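Local coordinates for protein transcriptional regulator, ROK family (Vibrio cholerae O1 biovar eltor, PDB 1Z05) that probably binds DNA as a zinc-containing transcriptional regulator of the ROK family, a homologue of Escherichia coli Mlc with a likely role in controlling carbohydrate metabolism, at residues 121-131 with 406-417; 169-180 with 208-217. One frame throughout, in Å; residues are numbered along the deposited sequence. Where two conformers were deposited one is given.

Contact 1: residues 121-131 with 406-417; sequences TIALHELGGEV and TMPGAALIKQAL
Thr406 meets strand 121-126 where helix 407-417 begins to cross the mixed five-stranded sheet of this ROK domain, an ASKHA-type fold. Its CG2 lies 3.7 Å from Thr121 CG2, the two side chains crossing obliquely, and its OG1 sits 3.4 Å from Ala123 CB. With chi1 at 64°, OG1 falls between the backbone N and the carbonyl carbon and comes to the edge of the His125 ring, near its plane. Met407 SD approaches that ring edge too, 4.9 Å from the centroid and 88° off the normal; chi1 and the bend at chi2 bring the sulfur there. Farther along, Leu127 and Leu417 reach toward each other tip to tip, Leu127 CG to Leu417 CD1 3.9 Å.

In the second shell, a type I turn from Glu126 to Gly129 carries Leu127 to the helix, and Glu130 N donates to Glu126 OE2. Gly129 has phi 120°, backbone angles at which a CB would be pressed against the preceding carbonyl O. Phe110 stacks on His125, Ser112 OG bonds Thr406 O, and Asp49 forms a salt bridge with Lys414. No clear direct hydrogen bond joins the segments; instead one water donates to Leu127 O at 3.2 Å and to Ala410 O at 3.1 Å.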
loop_
_atom_site.group_PDB
_atom_site.type_symbol
_atom_site.label_atom_id
_atom_site.label_comp_id
_atom_site.label_asym_id
_atom_site.label_seq_id
_atom_site.Cartn_x
_atom_site.Cartn_y
_atom_site.Cartn_z
ATOM N N THR A 121 21.471 -2.037 -20.653
ATOM C CA THR A 121 21.955 -0.658 -20.593
ATOM C C THR A 121 22.732 -0.437 -19.298
ATOM O O THR A 121 22.260 -0.783 -18.218
ATOM C CB THR A 121 20.815 0.372 -20.745
ATOM O OG1 THR A 121 20.235 0.239 -22.049
ATOM C CG2 THR A 121 21.349 1.806 -20.590
ATOM N N ILE A 122 23.941 0.102 -19.418
ATOM C CA ILE A 122 24.728 0.449 -18.246
ATOM C C ILE A 122 25.010 1.939 -18.336
ATOM O O ILE A 122 25.519 2.416 -19.349
ATOM C CB ILE A 122 26.057 -0.370 -18.138
ATOM C CG1 ILE A 122 25.759 -1.878 -18.106
ATOM C CG2 ILE A 122 26.833 0.043 -16.881
ATOM C CD1 ILE A 122 26.993 -2.786 -18.256
ATOM N N ALA A 123 24.636 2.676 -17.297
ATOM C CA ALA A 123 24.888 4.106 -17.262
ATOM C C ALA A 123 25.626 4.452 -15.984
ATOM O O ALA A 123 25.357 3.880 -14.928
ATOM C CB ALA A 123 23.586 4.892 -17.356
ATOM N N LEU A 124 26.570 5.373 -16.090
ATOM C CA LEU A 124 27.222 5.941 -14.919
ATOM C C LEU A 124 26.536 7.266 -14.608
ATOM O O LEU A 124 26.400 8.120 -15.493
ATOM C CB LEU A 124 28.720 6.140 -15.186
ATOM C CG LEU A 124 29.573 6.833 -14.114
ATOM C CD1 LEU A 124 29.763 5.950 -12.887
ATOM C CD2 LEU A 124 30.920 7.231 -14.709
ATOM N N HIS A 125 26.095 7.421 -13.356
ATOM C CA HIS A 125 25.427 8.645 -12.898
ATOM C C HIS A 125 26.245 9.322 -11.810
ATOM O O HIS A 125 26.961 8.647 -11.057
ATOM C CB HIS A 125 24.084 8.302 -12.235
ATOM C CG HIS A 125 22.980 7.914 -13.172
ATOM N ND1 HIS A 125 23.003 6.754 -13.915
ATOM C CD2 HIS A 125 21.778 8.487 -13.412
ATOM C CE1 HIS A 125 21.885 6.660 -14.615
ATOM N NE2 HIS A 125 21.127 7.701 -14.330
ATOM N N GLU A 126 26.153 10.646 -11.716
ATOM C CA GLU A 126 26.628 11.335 -10.519
ATOM C C GLU A 126 25.567 11.153 -9.441
ATOM O O GLU A 126 24.380 11.005 -9.751
ATOM C CB GLU A 126 26.956 12.823 -10.764
ATOM C CG GLU A 126 25.821 13.697 -11.308
ATOM C CD GLU A 126 24.962 14.366 -10.224
ATOM O OE1 GLU A 126 25.472 14.677 -9.116
ATOM O OE2 GLU A 126 23.766 14.602 -10.502
ATOM N N LEU A 127 26.002 11.154 -8.184
ATOM C CA LEU A 127 25.136 10.849 -7.040
ATOM C C LEU A 127 23.796 11.613 -7.001
ATOM O O LEU A 127 22.776 11.053 -6.573
ATOM C CB LEU A 127 25.909 11.033 -5.721
ATOM C CG LEU A 127 25.356 10.260 -4.515
ATOM C CD1 LEU A 127 25.420 8.743 -4.729
ATOM C CD2 LEU A 127 26.071 10.677 -3.237
ATOM N N GLY A 128 23.807 12.874 -7.435
ATOM C CA GLY A 128 22.589 13.677 -7.581
ATOM C C GLY A 128 21.592 13.172 -8.623
ATOM O O GLY A 128 20.444 13.632 -8.656
ATOM N N GLY A 129 22.024 12.248 -9.487
ATOM C CA GLY A 129 21.118 11.572 -10.420
ATOM C C GLY A 129 21.404 11.731 -11.909
ATOM O O GLY A 129 20.879 10.970 -12.719
ATOM N N GLU A 130 22.228 12.712 -12.275
ATOM C CA GLU A 130 22.506 13.012 -13.684
ATOM C C GLU A 130 23.378 11.954 -14.373
ATOM O O GLU A 130 24.330 11.450 -13.782
ATOM C CB GLU A 130 23.146 14.399 -13.817
ATOM C CG GLU A 130 23.044 14.997 -15.221
ATOM C CD GLU A 130 22.725 16.485 -15.230
ATOM O OE1 GLU A 130 22.516 17.074 -14.141
ATOM O OE2 GLU A 130 22.676 17.071 -16.339
ATOM N N VAL A 131 23.053 11.640 -15.628
ATOM C CA VAL A 131 23.811 10.653 -16.407
ATOM C C VAL A 131 25.128 11.250 -16.909
ATOM O O VAL A 131 25.140 12.352 -17.452
ATOM C CB VAL A 131 22.978 10.107 -17.598
ATOM C CG1 VAL A 131 23.755 9.030 -18.386
ATOM C CG2 VAL A 131 21.669 9.527 -17.094
ATOM N N THR A 406 17.505 4.453 -17.384
ATOM C CA THR A 406 18.214 4.233 -16.119
ATOM C C THR A 406 17.847 5.211 -14.985
ATOM O O THR A 406 18.348 5.070 -13.869
ATOM C CB THR A 406 19.754 4.148 -16.292
ATOM O OG1 THR A 406 20.268 5.397 -16.777
ATOM C CG2 THR A 406 20.141 3.017 -17.254
ATOM N N MET A 407 16.976 6.182 -15.270
ATOM C CA MET A 407 16.452 7.068 -14.226
ATOM C C MET A 407 15.680 6.344 -13.125
ATOM O O MET A 407 15.749 6.771 -11.972
ATOM C CB MET A 407 15.610 8.223 -14.792
ATOM C CG MET A 407 16.425 9.383 -15.353
ATOM S SD MET A 407 17.877 9.890 -14.383
ATOM C CE MET A 407 17.140 10.642 -12.937
ATOM N N PRO A 408 14.909 5.281 -13.469
ATOM C CA PRO A 408 14.333 4.453 -12.414
ATOM C C PRO A 408 15.370 3.923 -11.420
ATOM O O PRO A 408 15.124 3.946 -10.225
ATOM C CB PRO A 408 13.673 3.298 -13.189
ATOM C CG PRO A 408 13.313 3.899 -14.497
ATOM C CD PRO A 408 14.458 4.837 -14.810
ATOM N N GLY A 409 16.531 3.472 -11.904
ATOM C CA GLY A 409 17.579 3.005 -11.002
ATOM C C GLY A 409 18.140 4.137 -10.157
ATOM O O GLY A 409 18.466 3.948 -8.980
ATOM N N ALA A 410 18.238 5.320 -10.763
ATOM C CA ALA A 410 18.673 6.526 -10.050
ATOM C C ALA A 410 17.776 6.835 -8.847
ATOM O O ALA A 410 18.270 7.203 -7.782
ATOM C CB ALA A 410 18.748 7.724 -11.010
ATOM N N ALA A 411 16.467 6.650 -9.025
ATOM C CA ALA A 411 15.476 6.840 -7.968
ATOM C C ALA A 411 15.676 5.891 -6.791
ATOM O O ALA A 411 15.523 6.288 -5.636
ATOM C CB ALA A 411 14.079 6.686 -8.535
ATOM N N LEU A 412 16.013 4.636 -7.086
ATOM C CA LEU A 412 16.296 3.640 -6.054
ATOM C C LEU A 412 17.472 4.084 -5.176
ATOM O O LEU A 412 17.452 3.893 -3.965
ATOM C CB LEU A 412 16.649 2.280 -6.683
ATOM C CG LEU A 412 15.586 1.526 -7.483
ATOM C CD1 LEU A 412 16.149 0.200 -7.964
ATOM C CD2 LEU A 412 14.328 1.294 -6.636
ATOM N N ILE A 413 18.497 4.631 -5.813
ATOM C CA ILE A 413 19.712 5.108 -5.130
ATOM C C ILE A 413 19.390 6.352 -4.294
ATOM O O ILE A 413 19.762 6.429 -3.125
ATOM C CB ILE A 413 20.865 5.401 -6.144
ATOM C CG1 ILE A 413 21.297 4.116 -6.882
ATOM C CG2 ILE A 413 22.086 6.070 -5.466
ATOM C CD1 ILE A 413 21.480 2.896 -5.992
ATOM N N LYS A 414 18.695 7.317 -4.888
ATOM C CA LYS A 414 18.294 8.495 -4.126
ATOM C C LYS A 414 17.482 8.104 -2.877
ATOM O O LYS A 414 17.775 8.592 -1.784
ATOM C CB LYS A 414 17.574 9.526 -5.004
ATOM C CG LYS A 414 16.929 10.665 -4.224
ATOM C CD LYS A 414 17.229 12.018 -4.828
ATOM C CE LYS A 414 18.465 12.630 -4.169
ATOM N NZ LYS A 414 19.052 13.755 -4.946
ATOM N N GLN A 415 16.499 7.216 -3.033
ATOM C CA GLN A 415 15.676 6.794 -1.898
ATOM C C GLN A 415 16.463 5.994 -0.853
ATOM O O GLN A 415 16.161 6.080 0.341
ATOM C CB GLN A 415 14.418 6.042 -2.361
ATOM C CG GLN A 415 13.336 5.860 -1.280
ATOM C CD GLN A 415 12.909 7.168 -0.613
ATOM O OE1 GLN A 415 12.957 7.294 0.612
ATOM N NE2 GLN A 415 12.491 8.144 -1.415
ATOM N N ALA A 416 17.477 5.244 -1.291
ATOM C CA ALA A 416 18.356 4.511 -0.352
ATOM C C ALA A 416 19.262 5.446 0.456
ATOM O O ALA A 416 19.636 5.114 1.576
ATOM C CB ALA A 416 19.208 3.467 -1.076
ATOM N N LEU A 417 19.614 6.596 -0.120
ATOM C CA LEU A 417 20.312 7.664 0.625
ATOM C C LEU A 417 19.377 8.267 1.692
ATOM O O LEU A 417 19.745 8.382 2.858
ATOM C CB LEU A 417 20.817 8.761 -0.326
ATOM C CG LEU A 417 21.963 8.380 -1.282
ATOM C CD1 LEU A 417 22.159 9.419 -2.358
ATOM C CD2 LEU A 417 23.287 8.152 -0.545
HETATM O O HOH W 1 20.075 9.784 -7.746
#

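Contact 2: residues 169-180 with 208-217; sequences VTSIAITLPGLV and TGLPVFVAND
Ile172 and Val212 pair in parallel register at the edge of the mixed five-stranded sheet, where strand 212-216 runs beside strand 169-176 at 13° between axes 4.7 Å apart. The ladder alternates regularly: Ile172 N donates to Pro211 O, Phe213 N to Ile172 O, Ile174 N to Phe213 O and Ala215 N to Ile174 O, each nearly linear at the acceptor. The same carbonyl oxygens also take CA-H...O contacts, such as Ala173 CA to Phe213 O at 3.2 Å.

Asn216 ends the strand and N-caps helix 217-228. Asn216 CB lies 4.0 Å from Gly178 O; CG, set anti to the backbone N (chi1 169°), turns the amide toward residues 177-178. Asn216 ND2 then donates to Gly178 O over 2.9 Å, in the carbonyl plane and on a lone pair, and also to a water that accepts from Gly178 N. OD1 takes the N-H of Arg219 and, weakly, that of Thr218. One amide thus ties the Gly178 turn to the helix start.

Next to it, Asp217 N reaches Leu176 O from 55° above the carbonyl plane, while its carboxylate lies against Pro177, Pro177 CD to Asp217 OD2 3.6 Å, and forms a salt bridge with Arg114. A sulfate ion, probably from the crystallisation liquor, lies about 4 Å from the Pro177 side chain. On the face of Ile172 and Ile174, the Ile174 and Val214 side chains lie side by side, pointing the same way, with CG2 to CG2 at 3.8 Å, and the Val180 and Val214 side chains cross at about a right angle, CG1 to CG1. Apolar side chains thus fill this face while polar groups gather at the C-terminal strand ends.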
loop_
_atom_site.group_PDB
_atom_site.type_symbol
_atom_site.label_atom_id
_atom_site.label_comp_id
_atom_site.label_asym_id
_atom_site.label_seq_id
_atom_site.Cartn_x
_atom_site.Cartn_y
_atom_site.Cartn_z
ATOM N N VAL A 169 32.386 5.125 -6.939
ATOM C CA VAL A 169 31.135 4.430 -7.265
ATOM C C VAL A 169 30.578 3.801 -5.992
ATOM O O VAL A 169 31.221 2.955 -5.378
ATOM C CB VAL A 169 31.356 3.350 -8.344
ATOM C CG1 VAL A 169 30.008 2.786 -8.826
ATOM C CG2 VAL A 169 32.164 3.922 -9.515
ATOM N N THR A 170 29.384 4.217 -5.593
ATOM C CA THR A 170 28.861 3.846 -4.278
ATOM C C THR A 170 27.968 2.618 -4.301
ATOM O O THR A 170 27.775 1.963 -3.274
ATOM C CB THR A 170 28.013 4.977 -3.710
ATOM O OG1 THR A 170 26.927 5.219 -4.603
ATOM C CG2 THR A 170 28.835 6.249 -3.563
ATOM N N SER A 171 27.398 2.325 -5.462
ATOM C CA SER A 171 26.287 1.376 -5.554
ATOM C C SER A 171 25.920 1.092 -7.005
ATOM O O SER A 171 26.356 1.800 -7.919
ATOM C CB SER A 171 25.055 1.948 -4.833
ATOM O OG SER A 171 24.743 3.235 -5.343
ATOM N N ILE A 172 25.095 0.065 -7.191
ATOM C CA ILE A 172 24.562 -0.316 -8.487
ATOM C C ILE A 172 23.053 -0.506 -8.354
ATOM O O ILE A 172 22.581 -1.191 -7.448
ATOM C CB ILE A 172 25.224 -1.621 -9.020
ATOM C CG1 ILE A 172 26.702 -1.372 -9.350
ATOM C CG2 ILE A 172 24.482 -2.155 -10.257
ATOM C CD1 ILE A 172 27.547 -2.620 -9.573
ATOM N N ALA A 173 22.306 0.133 -9.247
ATOM C CA ALA A 173 20.875 -0.095 -9.364
ATOM C C ALA A 173 20.589 -0.810 -10.679
ATOM O O ALA A 173 21.222 -0.529 -11.699
ATOM C CB ALA A 173 20.117 1.237 -9.270
ATOM N N ILE A 174 19.662 -1.763 -10.645
ATOM C CA ILE A 174 19.235 -2.460 -11.856
ATOM C C ILE A 174 17.717 -2.623 -11.859
ATOM O O ILE A 174 17.126 -3.056 -10.865
ATOM C CB ILE A 174 20.014 -3.808 -12.091
ATOM C CG1 ILE A 174 19.567 -4.504 -13.390
ATOM C CG2 ILE A 174 19.949 -4.753 -10.877
ATOM C CD1 ILE A 174 20.670 -5.381 -14.025
ATOM N N THR A 175 17.096 -2.223 -12.968
ATOM C CA THR A 175 15.649 -2.310 -13.119
ATOM C C THR A 175 15.352 -3.163 -14.338
ATOM O O THR A 175 16.178 -3.266 -15.251
ATOM C CB THR A 175 14.990 -0.909 -13.248
ATOM O OG1 THR A 175 15.604 -0.192 -14.331
ATOM C CG2 THR A 175 15.179 -0.114 -11.953
ATOM N N LEU A 176 14.191 -3.812 -14.326
ATOM C CA LEU A 176 13.838 -4.774 -15.356
ATOM C C LEU A 176 12.351 -5.094 -15.255
ATOM O O LEU A 176 11.767 -4.972 -14.180
ATOM C CB LEU A 176 14.654 -6.075 -15.189
ATOM C CG LEU A 176 14.532 -6.854 -13.869
ATOM C CD1 LEU A 176 14.777 -8.316 -14.108
ATOM C CD2 LEU A 176 15.507 -6.336 -12.825
ATOM N N PRO A 177 11.735 -5.506 -16.372
ATOM C CA PRO A 177 10.344 -5.991 -16.296
ATOM C C PRO A 177 10.293 -7.341 -15.564
ATOM O O PRO A 177 11.321 -8.008 -15.445
ATOM C CB PRO A 177 9.956 -6.169 -17.766
ATOM C CG PRO A 177 11.278 -6.415 -18.477
ATOM C CD PRO A 177 12.274 -5.551 -17.745
ATOM N N GLY A 178 9.120 -7.735 -15.076
ATOM C CA GLY A 178 8.963 -9.054 -14.464
ATOM C C GLY A 178 8.704 -9.056 -12.969
ATOM O O GLY A 178 8.497 -8.007 -12.369
ATOM N N LEU A 179 8.709 -10.245 -12.369
ATOM C CA LEU A 179 8.479 -10.375 -10.928
ATOM C C LEU A 179 9.793 -10.259 -10.167
ATOM O O LEU A 179 10.720 -11.046 -10.377
ATOM C CB LEU A 179 7.768 -11.697 -10.589
ATOM C CG LEU A 179 6.426 -12.019 -11.255
ATOM C CD1 LEU A 179 5.873 -13.355 -10.746
ATOM C CD2 LEU A 179 5.392 -10.907 -11.065
ATOM N N VAL A 180 9.871 -9.267 -9.291
ATOM C CA VAL A 180 11.118 -8.939 -8.610
ATOM C C VAL A 180 10.870 -8.790 -7.110
ATOM O O VAL A 180 9.983 -8.037 -6.680
ATOM C CB VAL A 180 11.768 -7.648 -9.201
ATOM C CG1 VAL A 180 13.041 -7.258 -8.453
ATOM C CG2 VAL A 180 12.029 -7.792 -10.714
ATOM N N THR A 208 31.234 -7.483 -7.240
ATOM C CA THR A 208 31.653 -6.076 -7.168
ATOM C C THR A 208 31.965 -5.549 -5.759
ATOM O O THR A 208 32.702 -4.568 -5.607
ATOM C CB THR A 208 30.601 -5.124 -7.812
ATOM O OG1 THR A 208 29.407 -5.111 -7.022
ATOM C CG2 THR A 208 30.275 -5.531 -9.259
ATOM N N GLY A 209 31.388 -6.186 -4.740
ATOM C CA GLY A 209 31.469 -5.680 -3.370
ATOM C C GLY A 209 30.565 -4.479 -3.090
ATOM O O GLY A 209 30.522 -3.987 -1.966
ATOM N N LEU A 210 29.831 -4.023 -4.102
ATOM C CA LEU A 210 28.963 -2.841 -3.984
ATOM C C LEU A 210 27.539 -3.197 -3.564
ATOM O O LEU A 210 27.046 -4.257 -3.943
ATOM C CB LEU A 210 28.913 -2.088 -5.316
ATOM C CG LEU A 210 30.185 -1.370 -5.798
ATOM C CD1 LEU A 210 30.037 -0.891 -7.250
ATOM C CD2 LEU A 210 30.577 -0.218 -4.886
ATOM N N PRO A 211 26.871 -2.310 -2.793
ATOM C CA PRO A 211 25.436 -2.526 -2.575
ATOM C C PRO A 211 24.666 -2.472 -3.887
ATOM O O PRO A 211 24.943 -1.627 -4.751
ATOM C CB PRO A 211 25.014 -1.362 -1.662
ATOM C CG PRO A 211 26.129 -0.377 -1.721
ATOM C CD PRO A 211 27.377 -1.107 -2.097
ATOM N N VAL A 212 23.712 -3.387 -4.024
ATOM C CA VAL A 212 22.940 -3.551 -5.240
ATOM C C VAL A 212 21.460 -3.418 -4.893
ATOM O O VAL A 212 20.986 -4.013 -3.913
ATOM C CB VAL A 212 23.200 -4.932 -5.913
ATOM C CG1 VAL A 212 22.511 -5.012 -7.268
ATOM C CG2 VAL A 212 24.710 -5.172 -6.074
ATOM N N PHE A 213 20.767 -2.635 -5.712
ATOM C CA PHE A 213 19.343 -2.349 -5.593
ATOM C C PHE A 213 18.662 -2.810 -6.871
ATOM O O PHE A 213 18.926 -2.278 -7.954
ATOM C CB PHE A 213 19.136 -0.840 -5.364
ATOM C CG PHE A 213 19.814 -0.343 -4.120
ATOM C CD1 PHE A 213 19.147 -0.360 -2.902
ATOM C CD2 PHE A 213 21.145 0.060 -4.149
ATOM C CE1 PHE A 213 19.785 0.051 -1.740
ATOM C CE2 PHE A 213 21.786 0.469 -2.991
ATOM C CZ PHE A 213 21.105 0.470 -1.789
ATOM N N VAL A 214 17.785 -3.802 -6.731
ATOM C CA VAL A 214 17.105 -4.432 -7.855
ATOM C C VAL A 214 15.623 -4.126 -7.725
ATOM O O VAL A 214 15.067 -4.242 -6.629
ATOM C CB VAL A 214 17.294 -5.976 -7.829
ATOM C CG1 VAL A 214 16.765 -6.609 -9.113
ATOM C CG2 VAL A 214 18.777 -6.343 -7.632
ATOM N N ALA A 215 14.979 -3.718 -8.818
ATOM C CA ALA A 215 13.535 -3.457 -8.765
ATOM C C ALA A 215 12.836 -3.692 -10.097
ATOM O O ALA A 215 13.458 -3.655 -11.165
ATOM C CB ALA A 215 13.253 -2.023 -8.240
ATOM N N ASN A 216 11.534 -3.946 -10.024
ATOM C CA ASN A 216 10.694 -3.945 -11.205
ATOM C C ASN A 216 10.697 -2.539 -11.818
ATOM O O ASN A 216 10.602 -1.542 -11.098
ATOM C CB ASN A 216 9.275 -4.389 -10.848
ATOM C CG ASN A 216 8.291 -4.166 -11.976
ATOM O OD1 ASN A 216 7.691 -3.101 -12.079
ATOM N ND2 ASN A 216 8.101 -5.182 -12.814
ATOM N N ASP A 217 10.801 -2.474 -13.143
ATOM C CA ASP A 217 10.978 -1.204 -13.836
ATOM C C ASP A 217 9.821 -0.227 -13.706
ATOM O O ASP A 217 10.056 0.974 -13.588
ATOM C CB ASP A 217 11.400 -1.396 -15.308
ATOM C CG ASP A 217 10.401 -2.228 -16.129
ATOM O OD1 ASP A 217 9.392 -2.738 -15.579
ATOM O OD2 ASP A 217 10.641 -2.369 -17.350
HETATM O O HOH W 2 6.741 -6.391 -15.444
#

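Both contacts are largely buried and belong to the same mixed sheet, but they relate to it differently. Contact 2 works within the sheet, adding the outermost strand through a ladder of backbone hydrogen bonds; contact 1 works across its face, laying a helix over it by side-chain packing and one water bridge. They meet directly: Ile413 CD1 lies 3.4 Å from Phe213 CD2, and Ala416 CB 3.5 Å from Phe213 CE1, so the helix of contact 1 covers the Ala173 and Phe213 face of contact 2. Polar chemistry differs accordingly, centred on the Glu126-Gly129 turn in contact 1 and on the strand ends and helix cap in contact 2.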